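Local coordinates for protein aldehyde dehydrogenase (Bartonella henselae, PDB 3I44) that probably oxidises aldehydes to carboxylic acids with a nicotinamide coenzyme, as enzymes of the aldehyde dehydrogenase family do, at residues 90-94 and 210-216; 242-248 and 265-271; 278-282 and 312-316; 342-348 and 383-387. The protein carries 1 engineered substitution. One frame throughout, in Å; residues are numbered along the deposited sequence.

Contact 1 of 4, residues 90-94 and 210-216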
loop_
_atom_site.group_PDB
_atom_site.type_symbol
_atom_site.label_atom_id
_atom_site.label_comp_id
_atom_site.label_asym_id
_atom_site.label_seq_id
_atom_site.Cartn_x
_atom_site.Cartn_y
_atom_site.Cartn_z
ATOM N N PHE A 90 -1.637 28.170 6.785
ATOM C CA PHE A 90 -2.790 27.648 7.518
ATOM C C PHE A 90 -2.400 26.722 8.667
ATOM O O PHE A 90 -2.992 26.772 9.736
ATOM C CB PHE A 90 -3.774 26.923 6.604
ATOM C CG PHE A 90 -4.664 27.854 5.821
ATOM C CD1 PHE A 90 -5.669 28.590 6.470
ATOM C CD2 PHE A 90 -4.515 27.981 4.446
ATOM C CE1 PHE A 90 -6.491 29.449 5.759
ATOM C CE2 PHE A 90 -5.350 28.842 3.716
ATOM C CZ PHE A 90 -6.341 29.563 4.368
ATOM N N VAL A 91 -1.434 25.857 8.430
ATOM C CA VAL A 91 -0.969 24.928 9.478
ATOM C C VAL A 91 -0.299 25.660 10.654
ATOM O O VAL A 91 -0.494 25.317 11.816
ATOM C CB VAL A 91 -0.063 23.852 8.871
ATOM C CG1 VAL A 91 0.646 22.986 9.991
ATOM C CG2 VAL A 91 -0.927 22.994 7.936
ATOM N N GLU A 92 0.433 26.721 10.354
ATOM C CA GLU A 92 0.991 27.549 11.435
ATOM C C GLU A 92 -0.106 28.224 12.240
ATOM O O GLU A 92 -0.026 28.306 13.462
ATOM C CB GLU A 92 2.074 28.499 10.884
ATOM C CG GLU A 92 3.326 27.659 10.364
ATOM C CD GLU A 92 4.575 28.524 10.089
ATOM O OE1 GLU A 92 4.438 29.789 10.041
ATOM O OE2 GLU A 92 5.692 27.947 9.949
ATOM N N LYS A 93 -1.144 28.684 11.559
ATOM C CA LYS A 93 -2.293 29.287 12.221
ATOM C C LYS A 93 -3.044 28.259 13.092
ATOM O O LYS A 93 -3.412 28.534 14.235
ATOM C CB LYS A 93 -3.227 29.907 11.178
ATOM C CG LYS A 93 -4.382 30.762 11.768
ATOM C CD LYS A 93 -3.825 31.706 12.858
ATOM C CE LYS A 93 -4.385 33.096 12.825
ATOM N NZ LYS A 93 -3.363 34.048 13.395
ATOM N N ILE A 94 -3.194 27.046 12.570
ATOM C CA ILE A 94 -3.814 25.975 13.313
ATOM C C ILE A 94 -3.019 25.712 14.603
ATOM O O ILE A 94 -3.600 25.576 15.652
ATOM C CB ILE A 94 -3.917 24.704 12.452
ATOM C CG1 ILE A 94 -5.021 24.873 11.383
ATOM C CG2 ILE A 94 -4.148 23.437 13.362
ATOM C CD1 ILE A 94 -5.000 23.726 10.280
ATOM N N ILE A 210 -10.993 24.592 16.112
ATOM C CA ILE A 210 -9.674 25.182 15.869
ATOM C C ILE A 210 -9.500 25.507 14.382
ATOM O O ILE A 210 -9.123 26.635 14.040
ATOM C CB ILE A 210 -8.571 24.317 16.443
ATOM C CG1 ILE A 210 -8.663 24.382 17.974
ATOM C CG2 ILE A 210 -7.143 24.799 16.014
ATOM C CD1 ILE A 210 -7.926 23.255 18.731
ATOM N N LEU A 211 -9.859 24.559 13.508
ATOM C CA LEU A 211 -9.656 24.693 12.068
ATOM C C LEU A 211 -10.592 25.764 11.499
ATOM O O LEU A 211 -10.242 26.531 10.620
ATOM C CB LEU A 211 -9.871 23.354 11.331
ATOM C CG LEU A 211 -8.571 22.589 11.065
ATOM C CD1 LEU A 211 -7.812 22.304 12.369
ATOM C CD2 LEU A 211 -8.874 21.296 10.303
ATOM N N ASP A 212 -11.774 25.836 12.062
ATOM C CA ASP A 212 -12.740 26.829 11.647
ATOM C C ASP A 212 -12.251 28.236 12.004
ATOM O O ASP A 212 -12.341 29.136 11.201
ATOM C CB ASP A 212 -14.049 26.525 12.342
ATOM C CG ASP A 212 -15.146 27.481 11.954
ATOM O OD1 ASP A 212 -15.438 27.616 10.768
ATOM O OD2 ASP A 212 -15.727 28.054 12.865
ATOM N N GLU A 213 -11.718 28.398 13.219
ATOM C CA GLU A 213 -11.150 29.678 13.669
ATOM C C GLU A 213 -9.909 30.061 12.846
ATOM O O GLU A 213 -9.618 31.245 12.654
ATOM C CB GLU A 213 -10.812 29.624 15.156
ATOM C CG GLU A 213 -10.362 30.988 15.740
ATOM C CD GLU A 213 -10.090 30.987 17.254
ATOM O OE1 GLU A 213 -9.470 31.970 17.731
ATOM O OE2 GLU A 213 -10.471 30.024 17.963
ATOM N N ALA A 214 -9.185 29.056 12.361
ATOM C CA ALA A 214 -8.051 29.257 11.443
ATOM C C ALA A 214 -8.487 29.693 10.043
ATOM O O ALA A 214 -7.643 29.964 9.196
ATOM C CB ALA A 214 -7.196 27.975 11.357
ATOM N N ALA A 215 -9.800 29.739 9.797
ATOM C CA ALA A 215 -10.363 30.157 8.518
ATOM C C ALA A 215 -9.941 29.267 7.346
ATOM O O ALA A 215 -9.843 29.702 6.220
ATOM C CB ALA A 215 -10.058 31.660 8.221
ATOM N N LEU A 216 -9.745 27.989 7.620
ATOM C CA LEU A 216 -9.515 27.015 6.572
ATOM C C LEU A 216 -10.728 27.064 5.625
ATOM O O LEU A 216 -11.866 27.086 6.097
ATOM C CB LEU A 216 -9.353 25.627 7.213
ATOM C CG LEU A 216 -8.578 24.551 6.494
ATOM C CD1 LEU A 216 -7.094 24.932 6.274
ATOM C CD2 LEU A 216 -8.755 23.271 7.265
#
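Phe90 and Ile94, one turn apart on helix 84-100, meet the last turn of helix 202-213 and the residues that leave it. The Phe90 ring lies beside the helix end. Its CD1 sits 3.6 Å from Ala214 O, which reaches the ring edge in its plane, and CE1 lies 3.4 Å from Ala215 O. Leu216 sends CD1 obliquely onto the same ring, an off-centre CH-pi contact whose methyl is 4.3 Å from the Phe90 centroid. That branch gets there because Leu216 CG stands anti to its own backbone N (chi1 -155°), with CD1 ending 3.8 Å from Phe90 CG. Ala215 has positive phi and is the turning point of a Schellman motif, in which Ala215 N bonds Asp212 O and Leu216 N bonds Leu211 O weakly. The turn places two carbonyls and Leu216 around one phenyl group. One turn further along helix 84-100, the CG1 arm of Ile94 lies beside the backbone N (chi1 -73°). Its CG1 rests 3.8 Å from Ala214 CB, while CD1 comes equally close to Leu211 CD1. Ile210 CG2 approaches Ile94 O at 3.6 Å. At the margin Lys93 lays only its CG on Ala214; the chain then bends away, and its NZ makes a salt bridge with Glu96. Leu186 of helix 174-188 touches both Ile94 and Leu216, and Phe221 of strand 221-223 touches Leu211 and Leu216.

Contact 2 of 4, residues 242-248 and 265-271. Engineered in segment 242-248: Glu242 (natural residue Gly).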
loop_
_atom_site.group_PDB
_atom_site.type_symbol
_atom_site.label_atom_id
_atom_site.label_comp_id
_atom_site.label_asym_id
_atom_site.label_seq_id
_atom_site.Cartn_x
_atom_site.Cartn_y
_atom_site.Cartn_z
ATOM N N GLU A 242 -10.343 8.644 -2.505
ATOM C CA GLU A 242 -9.260 7.926 -3.148
ATOM C C GLU A 242 -8.318 7.228 -2.139
ATOM O O GLU A 242 -7.480 6.395 -2.501
ATOM C CB GLU A 242 -8.587 8.838 -4.167
ATOM C CG GLU A 242 -8.859 8.308 -5.671
ATOM C CD GLU A 242 -7.679 7.487 -6.082
ATOM O OE1 GLU A 242 -7.658 6.221 -5.944
ATOM O OE2 GLU A 242 -6.679 8.194 -6.430
ATOM N N MET A 243 -8.525 7.504 -0.862
ATOM C CA MET A 243 -7.689 6.938 0.186
ATOM C C MET A 243 -8.403 6.913 1.498
ATOM O O MET A 243 -9.191 7.806 1.789
ATOM C CB MET A 243 -6.424 7.786 0.344
ATOM C CG MET A 243 -5.643 7.514 1.613
ATOM S SD MET A 243 -4.177 8.445 1.536
ATOM C CE MET A 243 -3.379 8.003 3.130
ATOM N N ILE A 244 -8.107 5.892 2.300
ATOM C CA ILE A 244 -8.563 5.819 3.675
ATOM C C ILE A 244 -7.352 5.671 4.589
ATOM O O ILE A 244 -6.557 4.737 4.393
ATOM C CB ILE A 244 -9.447 4.603 3.948
ATOM C CG1 ILE A 244 -10.756 4.766 3.211
ATOM C CG2 ILE A 244 -9.776 4.509 5.464
ATOM C CD1 ILE A 244 -11.609 5.871 3.742
ATOM N N SER A 245 -7.246 6.586 5.563
ATOM C CA SER A 245 -6.273 6.485 6.642
ATOM C C SER A 245 -6.992 6.072 7.913
ATOM O O SER A 245 -7.814 6.808 8.422
ATOM C CB SER A 245 -5.517 7.795 6.854
ATOM O OG SER A 245 -4.501 7.576 7.809
ATOM N N PHE A 246 -6.640 4.901 8.439
ATOM C CA PHE A 246 -7.343 4.339 9.575
ATOM C C PHE A 246 -6.396 3.932 10.707
ATOM O O PHE A 246 -5.397 3.292 10.486
ATOM C CB PHE A 246 -8.184 3.118 9.126
ATOM C CG PHE A 246 -8.797 2.339 10.263
ATOM C CD1 PHE A 246 -10.066 2.632 10.713
ATOM C CD2 PHE A 246 -8.106 1.315 10.871
ATOM C CE1 PHE A 246 -10.626 1.914 11.762
ATOM C CE2 PHE A 246 -8.654 0.594 11.898
ATOM C CZ PHE A 246 -9.909 0.912 12.364
ATOM N N THR A 247 -6.730 4.357 11.908
ATOM C CA THR A 247 -6.036 3.927 13.124
ATOM C C THR A 247 -7.081 3.265 14.029
ATOM O O THR A 247 -8.133 3.838 14.281
ATOM C CB THR A 247 -5.415 5.129 13.841
ATOM O OG1 THR A 247 -4.454 5.736 12.964
ATOM C CG2 THR A 247 -4.749 4.717 15.148
ATOM N N GLY A 248 -6.795 2.048 14.463
ATOM C CA GLY A 248 -7.760 1.263 15.254
ATOM C C GLY A 248 -7.372 -0.198 15.395
ATOM O O GLY A 248 -6.215 -0.537 15.261
ATOM N N LYS A 265 -8.672 1.907 -3.509
ATOM C CA LYS A 265 -8.160 3.032 -2.710
ATOM C C LYS A 265 -6.793 2.696 -2.159
ATOM O O LYS A 265 -6.463 1.536 -1.923
ATOM C CB LYS A 265 -9.081 3.324 -1.521
ATOM C CG LYS A 265 -10.445 3.804 -1.855
ATOM C CD LYS A 265 -11.221 3.985 -0.570
ATOM C CE LYS A 265 -12.583 4.597 -0.775
ATOM N NZ LYS A 265 -13.370 3.877 -1.707
ATOM N N ARG A 266 -5.980 3.708 -1.952
ATOM C CA ARG A 266 -4.858 3.536 -1.042
ATOM C C ARG A 266 -5.410 3.367 0.384
ATOM O O ARG A 266 -6.259 4.141 0.850
ATOM C CB ARG A 266 -3.897 4.731 -1.123
ATOM C CG ARG A 266 -2.807 4.684 -0.034
ATOM C CD ARG A 266 -1.858 5.835 -0.199
ATOM N NE ARG A 266 -0.962 5.661 -1.340
ATOM C CZ ARG A 266 -0.257 6.648 -1.884
ATOM N NH1 ARG A 266 -0.380 7.899 -1.429
ATOM N NH2 ARG A 266 0.536 6.399 -2.907
ATOM N N VAL A 267 -4.922 2.353 1.083
ATOM C CA VAL A 267 -5.347 2.108 2.432
ATOM C C VAL A 267 -4.135 2.147 3.351
ATOM O O VAL A 267 -3.204 1.345 3.200
ATOM C CB VAL A 267 -6.075 0.737 2.534
ATOM C CG1 VAL A 267 -6.449 0.447 3.995
ATOM C CG2 VAL A 267 -7.320 0.721 1.599
ATOM N N CYS A 268 -4.124 3.099 4.283
ATOM C CA CYS A 268 -3.029 3.206 5.257
ATOM C C CYS A 268 -3.541 2.859 6.675
ATOM O O CYS A 268 -4.444 3.498 7.188
ATOM C CB CYS A 268 -2.407 4.618 5.208
ATOM S SG CYS A 268 -1.618 4.906 3.622
ATOM N N LEU A 269 -2.988 1.809 7.267
ATOM C CA LEU A 269 -3.496 1.263 8.535
ATOM C C LEU A 269 -2.474 1.375 9.690
ATOM O O LEU A 269 -1.307 0.927 9.544
ATOM C CB LEU A 269 -3.816 -0.233 8.337
ATOM C CG LEU A 269 -4.858 -0.595 7.281
ATOM C CD1 LEU A 269 -5.072 -2.113 7.152
ATOM C CD2 LEU A 269 -6.219 0.118 7.555
ATOM N N GLU A 270 -2.943 1.911 10.821
ATOM C CA GLU A 270 -2.206 1.905 12.093
ATOM C C GLU A 270 -3.037 1.059 13.078
ATOM O O GLU A 270 -4.125 1.496 13.519
ATOM C CB GLU A 270 -2.077 3.328 12.631
ATOM C CG GLU A 270 -1.163 4.271 11.823
ATOM C CD GLU A 270 0.314 4.114 12.163
ATOM O OE1 GLU A 270 0.620 3.394 13.151
ATOM O OE2 GLU A 270 1.165 4.715 11.445
ATOM N N LEU A 271 -2.565 -0.148 13.352
ATOM C CA LEU A 271 -3.364 -1.138 14.094
ATOM C C LEU A 271 -2.738 -1.477 15.470
ATOM O O LEU A 271 -1.921 -0.722 16.002
ATOM C CB LEU A 271 -3.572 -2.396 13.234
ATOM C CG LEU A 271 -4.099 -2.087 11.824
ATOM C CD1 LEU A 271 -4.256 -3.321 10.910
ATOM C CD2 LEU A 271 -5.384 -1.297 11.869
#
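Phe246 and Cys268 share the straightest of six backbone hydrogen bonds between parallel strands 243-247 and 266-270: Phe246 N to Cys268 O, 2.9 Å with 176° at the hydrogen. Phe246 O in turn accepts Glu270 N. Ile244 likewise donates to Arg266 O and accepts from Cys268 N, and Gly248 N donates to Glu270 O. The bond at the strand start, Arg266 N to Glu242 O, is longer and more bent, at 3.1 Å. On one face of the sheet, Met243 is fully extended beyond CG, which carries CE to 3.6 Å from Cys268 SG. Along its length SD passes Arg266 CD at 3.9 Å. Further on, Thr247 and Glu270 lie side by side, with Thr247 OG1 3.4 Å from Glu270 CB. On the other face Leu271 CD2 meets the edge of the Phe246 ring in its plane, 3.8 Å from CE2, and Leu269 CD2 lies against Phe246 CB. Outward of this shell, helix 250-261, which links the two strands in a beta-alpha-beta unit, packs on Phe246 and Leu269; this is probably the Rossmann-like coenzyme-binding domain, as in other aldehyde dehydrogenases. Lys181 NZ bonds both Ser245 OG and Thr247 OG1. Engineered Glu242 forms salt bridges with Arg476 and Arg451 of the second subunit. One face thus mixes thioether and thiol with polar groups, the Phe246 face is apolar, and the paired strands set where Glu270 leaves the sheet.

Contact 3 of 4, residues 278-282 and 312-316; sequences IIFAD and EQAIY
Glu312, Ala281 and Ile315 bury the most surface where strands 276-279 and 308-312, neighbours in a mixed sheet, end side by side. Glu312 grips segment 278-282 twice. Its backbone N donates to Ile279 O at 3.0 Å, continuing the parallel pairing of the strands, and its carboxylate reaches across to accept Ala281 N. An extended chain with CG anti to the backbone N (chi1 -171°) carries Glu312 OE2 to 2.7 Å from Ala281 N. The bond is nearly straight and uses the anti lone pair of OE2, directed away from OE1. The same oxygen lies in the plane of the Phe280 ring at its edge, 3.4 Å from CD1, with the carboxylate and ring planes 84° apart. Ala281 CB faces this oxygen and also touches Ile315 CG2 at 3.9 Å. Ile315, the N-cap residue of helix 316-329, holds CG1 between its backbone N and carbonyl carbon (chi1 56°), which brings CD1 to 3.6 Å from Phe280 O and against Ile279 CG2. Phe280 itself stacks edge-to-face with Phe414, and Asp282 is paired with Lys442. Glu312 OE2 therefore meets an N-H and the electropositive rim of a ring, surroundings that would probably favour its charged form, although the nearby Asp282 would work against this.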
loop_
_atom_site.group_PDB
_atom_site.type_symbol
_atom_site.label_atom_id
_atom_site.label_comp_id
_atom_site.label_asym_id
_atom_site.label_seq_id
_atom_site.Cartn_x
_atom_site.Cartn_y
_atom_site.Cartn_z
ATOM N N ILE A 278 12.632 -6.894 25.692
ATOM C CA ILE A 278 13.688 -7.821 26.004
ATOM C C ILE A 278 14.701 -7.153 26.921
ATOM O O ILE A 278 15.421 -6.215 26.521
ATOM C CB ILE A 278 14.400 -8.336 24.757
ATOM C CG1 ILE A 278 13.421 -9.054 23.832
ATOM C CG2 ILE A 278 15.562 -9.245 25.157
ATOM C CD1 ILE A 278 13.996 -9.358 22.386
ATOM N N ILE A 279 14.746 -7.640 28.158
ATOM C CA ILE A 279 15.601 -7.041 29.213
ATOM C C ILE A 279 16.666 -8.048 29.620
ATOM O O ILE A 279 16.378 -9.114 30.163
ATOM C CB ILE A 279 14.799 -6.590 30.423
ATOM C CG1 ILE A 279 13.655 -5.675 29.954
ATOM C CG2 ILE A 279 15.704 -5.878 31.456
ATOM C CD1 ILE A 279 12.852 -5.037 31.074
ATOM N N PHE A 280 17.898 -7.717 29.278
ATOM C CA PHE A 280 19.046 -8.528 29.630
ATOM C C PHE A 280 19.532 -8.189 31.029
ATOM O O PHE A 280 19.247 -7.113 31.548
ATOM C CB PHE A 280 20.175 -8.329 28.619
ATOM C CG PHE A 280 19.929 -8.999 27.308
ATOM C CD1 PHE A 280 20.274 -10.337 27.124
ATOM C CD2 PHE A 280 19.320 -8.312 26.259
ATOM C CE1 PHE A 280 20.052 -10.961 25.930
ATOM C CE2 PHE A 280 19.073 -8.945 25.052
ATOM C CZ PHE A 280 19.454 -10.265 24.874
ATOM N N ALA A 281 20.268 -9.137 31.628
ATOM C CA ALA A 281 20.881 -8.949 32.963
ATOM C C ALA A 281 21.797 -7.705 33.034
ATOM O O ALA A 281 22.008 -7.123 34.100
ATOM C CB ALA A 281 21.652 -10.232 33.393
ATOM N N ASP A 282 22.353 -7.317 31.896
ATOM C CA ASP A 282 23.271 -6.188 31.852
ATOM C C ASP A 282 22.586 -4.886 31.464
ATOM O O ASP A 282 23.266 -3.920 31.109
ATOM C CB ASP A 282 24.486 -6.493 30.958
ATOM C CG ASP A 282 24.133 -6.699 29.443
ATOM O OD1 ASP A 282 22.984 -6.449 29.014
ATOM O OD2 ASP A 282 25.046 -7.112 28.687
ATOM N N GLU A 312 16.027 -12.029 30.944
ATOM C CA GLU A 312 17.096 -13.009 31.042
ATOM C C GLU A 312 16.989 -13.753 32.401
ATOM O O GLU A 312 16.656 -13.162 33.430
ATOM C CB GLU A 312 18.451 -12.334 30.840
ATOM C CG GLU A 312 19.636 -13.287 30.713
ATOM C CD GLU A 312 20.899 -12.598 30.148
ATOM O OE1 GLU A 312 21.718 -13.306 29.555
ATOM O OE2 GLU A 312 21.058 -11.357 30.236
ATOM N N GLN A 313 17.196 -15.069 32.380
ATOM C CA GLN A 313 16.944 -15.934 33.559
ATOM C C GLN A 313 17.571 -15.380 34.832
ATOM O O GLN A 313 16.887 -15.227 35.845
ATOM C CB GLN A 313 17.448 -17.366 33.305
ATOM C CG GLN A 313 17.078 -18.366 34.407
ATOM C CD GLN A 313 15.583 -18.552 34.525
ATOM O OE1 GLN A 313 14.973 -18.174 35.530
ATOM N NE2 GLN A 313 14.975 -19.119 33.484
ATOM N N ALA A 314 18.852 -15.012 34.742
ATOM C CA ALA A 314 19.599 -14.439 35.879
ATOM C C ALA A 314 18.871 -13.319 36.628
ATOM O O ALA A 314 19.071 -13.193 37.805
ATOM C CB ALA A 314 20.974 -13.947 35.425
ATOM N N ILE A 315 18.044 -12.491 35.974
ATOM C CA ILE A 315 17.372 -11.376 36.692
ATOM C C ILE A 315 15.841 -11.501 36.727
ATOM O O ILE A 315 15.117 -10.548 37.053
ATOM C CB ILE A 315 17.789 -9.978 36.161
ATOM C CG1 ILE A 315 17.517 -9.879 34.664
ATOM C CG2 ILE A 315 19.307 -9.683 36.480
ATOM C CD1 ILE A 315 17.240 -8.481 34.187
ATOM N N TYR A 316 15.354 -12.700 36.424
ATOM C CA TYR A 316 13.920 -12.976 36.395
ATOM C C TYR A 316 13.245 -12.759 37.759
ATOM O O TYR A 316 12.212 -12.088 37.854
ATOM C CB TYR A 316 13.707 -14.410 35.886
ATOM C CG TYR A 316 12.270 -14.819 35.702
ATOM C CD1 TYR A 316 11.362 -13.987 35.052
ATOM C CD2 TYR A 316 11.814 -16.067 36.165
ATOM C CE1 TYR A 316 10.041 -14.376 34.876
ATOM C CE2 TYR A 316 10.496 -16.470 35.979
ATOM C CZ TYR A 316 9.613 -15.622 35.342
ATOM O OH TYR A 316 8.312 -15.998 35.167
#

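Contact 4 of 4, residues 342-348 and 383-387; sequences IGPVVSK and YYVRP
Tyr383 turns its ring under Ser347 and Lys348 because chi1 of -47° sets CG beside its own backbone N and anti to the carbonyl carbon. Tyr384 has a similar first torsion, chi1 -64°, and its ring comes alongside Pro344. One face of the Tyr383 ring takes the peptide between Ser347 and Lys348: Lys348 N stands 3.5 Å above the ring plane, over its centre, while Ser347 C is displaced toward the rim. Lys348 CB continues over Tyr383 CE1, and its amino end pairs with Asp352. Pro344 lies beside Tyr384 with CB over the face, a CH-pi contact 4.1 Å from the centroid, while Pro344 CD reaches Tyr384 CE1 at 3.6 Å. Val345 N donates to Tyr383 O at 2.9 Å, though the donor is tilted 32° from the carbonyl plane. Val345 CG1 meets Val385 CG2 at 3.8 Å, both valines resting on Tyr351 and Ile354 of helix 348-363. Water 1 links the loops again, donating to Gly343 O and accepting from Val385 N; Ser299 OG also bonds Gly343 O. Ser347 is the N-cap of helix 348-363, its OG bonded to Gln350 N. A second water accepts from Lys348 N at 3.1 Å and makes a weak hydrogen bond with Tyr383 OH. Two irregular loops are thus joined by ring faces, a single direct hydrogen bond and water, so that buried backbone polar groups find partners without regular strand pairing.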
loop_
_atom_site.group_PDB
_atom_site.type_symbol
_atom_site.label_atom_id
_atom_site.label_comp_id
_atom_site.label_asym_id
_atom_site.label_seq_id
_atom_site.Cartn_x
_atom_site.Cartn_y
_atom_site.Cartn_z
ATOM N N ILE A 342 -2.696 6.443 37.262
ATOM C CA ILE A 342 -3.389 6.110 36.012
ATOM C C ILE A 342 -4.911 6.321 36.196
ATOM O O ILE A 342 -5.431 6.339 37.337
ATOM C CB ILE A 342 -3.043 4.688 35.468
ATOM C CG1 ILE A 342 -3.649 3.565 36.331
ATOM C CG2 ILE A 342 -1.475 4.504 35.348
ATOM C CD1 ILE A 342 -3.304 2.184 35.824
ATOM N N GLY A 343 -5.599 6.571 35.089
ATOM C CA GLY A 343 -7.040 6.830 35.089
ATOM C C GLY A 343 -7.801 5.535 34.865
ATOM O O GLY A 343 -7.202 4.435 34.862
ATOM N N PRO A 344 -9.132 5.647 34.671
ATOM C CA PRO A 344 -9.872 4.462 34.270
ATOM C C PRO A 344 -9.533 4.065 32.830
ATOM O O PRO A 344 -8.916 4.859 32.077
ATOM C CB PRO A 344 -11.316 4.927 34.354
ATOM C CG PRO A 344 -11.265 6.332 34.076
ATOM C CD PRO A 344 -10.001 6.837 34.695
ATOM N N VAL A 345 -9.903 2.845 32.450
ATOM C CA VAL A 345 -9.986 2.527 31.028
ATOM C C VAL A 345 -11.261 3.178 30.456
ATOM O O VAL A 345 -12.128 3.672 31.194
ATOM C CB VAL A 345 -9.890 1.019 30.728
ATOM C CG1 VAL A 345 -8.575 0.456 31.287
ATOM C CG2 VAL A 345 -11.131 0.263 31.249
ATOM N N VAL A 346 -11.353 3.224 29.136
ATOM C CA VAL A 346 -12.241 4.192 28.474
ATOM C C VAL A 346 -13.725 3.836 28.572
ATOM O O VAL A 346 -14.566 4.735 28.580
ATOM C CB VAL A 346 -11.892 4.373 26.960
ATOM C CG1 VAL A 346 -12.120 3.086 26.177
ATOM C CG2 VAL A 346 -12.709 5.535 26.344
ATOM N N SER A 347 -14.025 2.544 28.620
ATOM C CA SER A 347 -15.417 2.059 28.531
ATOM C C SER A 347 -15.706 0.786 29.303
ATOM O O SER A 347 -14.798 0.004 29.699
ATOM C CB SER A 347 -15.830 1.844 27.058
ATOM O OG SER A 347 -15.299 0.633 26.535
ATOM N N LYS A 348 -17.016 0.560 29.465
ATOM C CA LYS A 348 -17.547 -0.652 30.099
ATOM C C LYS A 348 -17.145 -1.865 29.306
ATOM O O LYS A 348 -16.669 -2.846 29.878
ATOM C CB LYS A 348 -19.095 -0.577 30.228
ATOM C CG LYS A 348 -19.752 -1.856 30.769
ATOM C CD LYS A 348 -19.282 -2.147 32.180
ATOM C CE LYS A 348 -19.902 -3.428 32.742
ATOM N NZ LYS A 348 -19.040 -3.977 33.838
ATOM N N TYR A 383 -14.557 2.866 35.325
ATOM C CA TYR A 383 -13.971 1.670 34.731
ATOM C C TYR A 383 -12.499 1.504 35.162
ATOM O O TYR A 383 -11.592 1.433 34.332
ATOM C CB TYR A 383 -14.111 1.743 33.196
ATOM C CG TYR A 383 -15.526 2.143 32.757
ATOM C CD1 TYR A 383 -16.657 1.457 33.235
ATOM C CD2 TYR A 383 -15.738 3.229 31.913
ATOM C CE1 TYR A 383 -17.963 1.859 32.872
ATOM C CE2 TYR A 383 -17.017 3.623 31.548
ATOM C CZ TYR A 383 -18.136 2.919 32.019
ATOM O OH TYR A 383 -19.413 3.333 31.655
ATOM N N TYR A 384 -12.279 1.395 36.467
ATOM C CA TYR A 384 -10.919 1.278 37.013
ATOM C C TYR A 384 -10.452 -0.144 37.043
ATOM O O TYR A 384 -11.137 -1.024 37.601
ATOM C CB TYR A 384 -10.869 1.858 38.419
ATOM C CG TYR A 384 -11.173 3.338 38.427
ATOM C CD1 TYR A 384 -10.213 4.261 38.023
ATOM C CD2 TYR A 384 -12.400 3.818 38.844
ATOM C CE1 TYR A 384 -10.475 5.618 38.025
ATOM C CE2 TYR A 384 -12.676 5.188 38.839
ATOM C CZ TYR A 384 -11.706 6.075 38.429
ATOM O OH TYR A 384 -11.969 7.416 38.441
ATOM N N VAL A 385 -9.295 -0.375 36.422
ATOM C CA VAL A 385 -8.684 -1.669 36.348
ATOM C C VAL A 385 -7.466 -1.614 37.272
ATOM O O VAL A 385 -6.762 -0.604 37.334
ATOM C CB VAL A 385 -8.276 -2.020 34.893
ATOM C CG1 VAL A 385 -7.557 -3.371 34.827
ATOM C CG2 VAL A 385 -9.495 -2.028 33.959
ATOM N N ARG A 386 -7.227 -2.699 37.988
ATOM C CA ARG A 386 -6.095 -2.777 38.895
ATOM C C ARG A 386 -4.816 -3.035 38.118
ATOM O O ARG A 386 -4.765 -3.979 37.324
ATOM C CB ARG A 386 -6.298 -3.939 39.889
ATOM C CG ARG A 386 -7.495 -3.792 40.805
ATOM C CD ARG A 386 -7.937 -5.116 41.423
ATOM N NE ARG A 386 -6.955 -5.654 42.366
ATOM C CZ ARG A 386 -6.953 -6.914 42.800
ATOM N NH1 ARG A 386 -7.867 -7.780 42.382
ATOM N NH2 ARG A 386 -6.044 -7.321 43.679
ATOM N N PRO A 387 -3.743 -2.266 38.393
ATOM C CA PRO A 387 -2.462 -2.636 37.813
ATOM C C PRO A 387 -2.109 -4.079 38.141
ATOM O O PRO A 387 -2.023 -4.456 39.312
ATOM C CB PRO A 387 -1.485 -1.669 38.467
ATOM C CG PRO A 387 -2.278 -0.501 38.814
ATOM C CD PRO A 387 -3.671 -0.998 39.129
HETATM O O HOH W 1 -7.454 1.721 35.555
HETATM O O HOH W 2 -18.957 2.818 28.729
#

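The four contacts follow one another along the chain and none touches another. Contact 2 lies in the sheet of the probably coenzyme-binding domain and contact 3 at the C-terminal ends of two adjacent inner strands of another sheet, probably that of the catalytic domain; their centres are 38 Å apart, although strands 266-270 and 276-279 are consecutive. Contact 1 lies on the far side of the chain's centre from contact 3, about 50 Å between centres. Contact 4 comes nearest to contact 2, about 12 Å between nearest atoms. In contact 4 the Val346 side chain is about 4 Å from the sodium ion, which is bound by Ile46, Glu112 and Ile199.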